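Local coordinates for protein glycine betaine/carnitine/choline ABC transporter (Staphylococcus aureus subsp. aureus Mu50, PDB 3O66) that probably serves as the substrate-binding component of an ABC importer that takes up glycine betaine, carnitine or choline, at residues L130-D135 with K211-F216. Sequence-based numbering, arbitrary orientation.
Sequences LETVSD and KDDKQF
The carboxylate of D213 takes two bonds from S134 on its syn side: OD1 accepts the backbone N of S134 at 3.0 Å, and OD2 the hydroxyl OG of S134 at 2.6 Å. Both donors lie within about 20° of the carboxylate plane, so the pair fixes the rotation of the group. D213 reaches them because CG sits between its own backbone N and carbonyl carbon (chi1 55°). CB of T132 comes within 3.3 Å of D213 OD1, the two side chains crossing at about a right angle. OD2 of D135 accepts E131 N on its anti lone pair and T132 N from above the carboxylate plane, 48° out of it; OG1 of T132 accepts D135 N, an ST motif. The backbones make a single beta bridge, K211 N to E131 O at 2.9 Å and V133 N to K211 O at 2.8 Å. It ties the loop after helix 122-128 to the loop after edge strand 208-209, at the surface of the two-lobed fold of ABC substrate-binding proteins. CG2 of V133 lies 3.4 Å from K211 O; V133 also packs on F118 and L210, and Y166 of helix 159-166 touches V133, S134 and D213. A water links E131 OE1 and K211 NZ, while E131 also forms a salt bridge with K208.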
loop_
_atom_site.group_PDB
_atom_site.type_symbol
_atom_site.label_atom_id
_atom_site.label_comp_id
_atom_site.label_asym_id
_atom_site.label_seq_id
_atom_site.Cartn_x
_atom_site.Cartn_y
_atom_site.Cartn_z
ATOM N N LEU A 130 -4.524 -8.619 -22.292
ATOM C CA LEU A 130 -3.803 -7.607 -21.524
ATOM C C LEU A 130 -3.099 -8.163 -20.296
ATOM O O LEU A 130 -3.738 -8.735 -19.419
ATOM C CB LEU A 130 -4.762 -6.464 -21.099
ATOM C CG LEU A 130 -5.580 -5.782 -22.206
ATOM C CD1 LEU A 130 -6.536 -4.702 -21.647
ATOM C CD2 LEU A 130 -4.664 -5.181 -23.300
ATOM N N GLU A 131 -1.790 -7.932 -20.215
ATOM C CA GLU A 131 -1.011 -8.262 -19.019
ATOM C C GLU A 131 -0.238 -7.049 -18.506
ATOM O O GLU A 131 -0.084 -6.844 -17.301
ATOM C CB GLU A 131 -0.049 -9.424 -19.315
ATOM C CG GLU A 131 -0.752 -10.772 -19.361
ATOM C CD GLU A 131 -1.236 -11.239 -17.979
ATOM O OE1 GLU A 131 -0.716 -10.752 -16.942
ATOM O OE2 GLU A 131 -2.135 -12.112 -17.927
ATOM N N THR A 132 0.232 -6.244 -19.444
ATOM C CA THR A 132 1.069 -5.084 -19.133
ATOM C C THR A 132 0.409 -3.818 -19.636
ATOM O O THR A 132 -0.532 -3.851 -20.444
ATOM C CB THR A 132 2.481 -5.183 -19.789
ATOM O OG1 THR A 132 2.371 -4.977 -21.209
ATOM C CG2 THR A 132 3.172 -6.540 -19.466
ATOM N N VAL A 133 0.893 -2.685 -19.152
ATOM C CA VAL A 133 0.376 -1.397 -19.599
ATOM C C VAL A 133 0.678 -1.218 -21.091
ATOM O O VAL A 133 -0.176 -0.741 -21.857
ATOM C CB VAL A 133 0.962 -0.252 -18.759
ATOM C CG1 VAL A 133 0.572 1.084 -19.346
ATOM C CG2 VAL A 133 0.479 -0.372 -17.290
ATOM N N SER A 134 1.871 -1.641 -21.514
ATOM C CA SER A 134 2.182 -1.610 -22.959
ATOM C C SER A 134 1.169 -2.409 -23.831
ATOM O O SER A 134 0.923 -2.044 -24.963
ATOM C CB SER A 134 3.630 -2.050 -23.225
ATOM O OG SER A 134 4.557 -1.093 -22.700
ATOM N N ASP A 135 0.576 -3.483 -23.307
ATOM C CA ASP A 135 -0.427 -4.250 -24.074
ATOM C C ASP A 135 -1.619 -3.386 -24.522
ATOM O O ASP A 135 -2.325 -3.716 -25.484
ATOM C CB ASP A 135 -0.904 -5.462 -23.285
ATOM C CG ASP A 135 0.164 -6.518 -23.129
ATOM O OD1 ASP A 135 1.071 -6.608 -23.984
ATOM O OD2 ASP A 135 0.099 -7.283 -22.145
ATOM N N LYS A 211 0.625 -4.839 -15.325
ATOM C CA LYS A 211 2.001 -4.599 -14.893
ATOM C C LYS A 211 2.539 -3.330 -15.548
ATOM O O LYS A 211 2.361 -3.123 -16.758
ATOM C CB LYS A 211 2.908 -5.812 -15.219
ATOM C CG LYS A 211 2.587 -7.035 -14.361
ATOM C CD LYS A 211 3.471 -8.261 -14.653
ATOM C CE LYS A 211 3.241 -8.828 -16.053
ATOM N NZ LYS A 211 4.043 -10.088 -16.289
ATOM N N ASP A 212 3.138 -2.466 -14.733
ATOM C CA ASP A 212 3.801 -1.219 -15.195
ATOM C C ASP A 212 5.199 -1.612 -15.723
ATOM O O ASP A 212 6.226 -1.469 -15.036
ATOM C CB ASP A 212 3.854 -0.252 -14.004
ATOM C CG ASP A 212 4.566 1.074 -14.291
ATOM O OD1 ASP A 212 4.791 1.510 -15.465
ATOM O OD2 ASP A 212 4.895 1.714 -13.264
ATOM N N ASP A 213 5.219 -2.116 -16.954
ATOM C CA ASP A 213 6.425 -2.717 -17.532
ATOM C C ASP A 213 7.552 -1.713 -17.785
ATOM O O ASP A 213 8.718 -2.107 -17.854
ATOM C CB ASP A 213 6.089 -3.446 -18.838
ATOM C CG ASP A 213 5.380 -2.535 -19.843
ATOM O OD1 ASP A 213 4.154 -2.322 -19.691
ATOM O OD2 ASP A 213 6.058 -2.017 -20.773
ATOM N N LYS A 214 7.212 -0.428 -17.920
ATOM C CA LYS A 214 8.221 0.620 -18.102
ATOM C C LYS A 214 8.608 1.348 -16.799
ATOM O O LYS A 214 9.429 2.266 -16.822
ATOM C CB LYS A 214 7.773 1.631 -19.173
ATOM C CG LYS A 214 7.764 1.043 -20.583
ATOM C CD LYS A 214 7.515 2.108 -21.625
ATOM C CE LYS A 214 7.733 1.553 -23.022
ATOM N NZ LYS A 214 8.641 2.481 -23.778
ATOM N N GLN A 215 8.032 0.919 -15.666
ATOM C CA GLN A 215 8.273 1.556 -14.359
ATOM C C GLN A 215 8.086 3.074 -14.409
ATOM O O GLN A 215 8.954 3.843 -13.934
ATOM C CB GLN A 215 9.664 1.209 -13.784
ATOM C CG GLN A 215 9.919 -0.276 -13.637
ATOM C CD GLN A 215 11.339 -0.617 -13.173
ATOM O OE1 GLN A 215 12.316 0.112 -13.447
ATOM N NE2 GLN A 215 11.459 -1.739 -12.476
ATOM N N PHE A 216 6.985 3.502 -15.013
ATOM C CA PHE A 216 6.610 4.899 -15.018
ATOM C C PHE A 216 6.375 5.358 -13.587
ATOM O O PHE A 216 6.724 6.479 -13.250
ATOM C CB PHE A 216 5.347 5.119 -15.854
ATOM C CG PHE A 216 4.819 6.522 -15.783
ATOM C CD1 PHE A 216 5.478 7.563 -16.430
ATOM C CD2 PHE A 216 3.680 6.804 -15.047
ATOM C CE1 PHE A 216 5.003 8.885 -16.346
ATOM C CE2 PHE A 216 3.192 8.105 -14.962
ATOM C CZ PHE A 216 3.858 9.157 -15.616
HETATM O O HOH W 1 2.121 -11.498 -17.370
#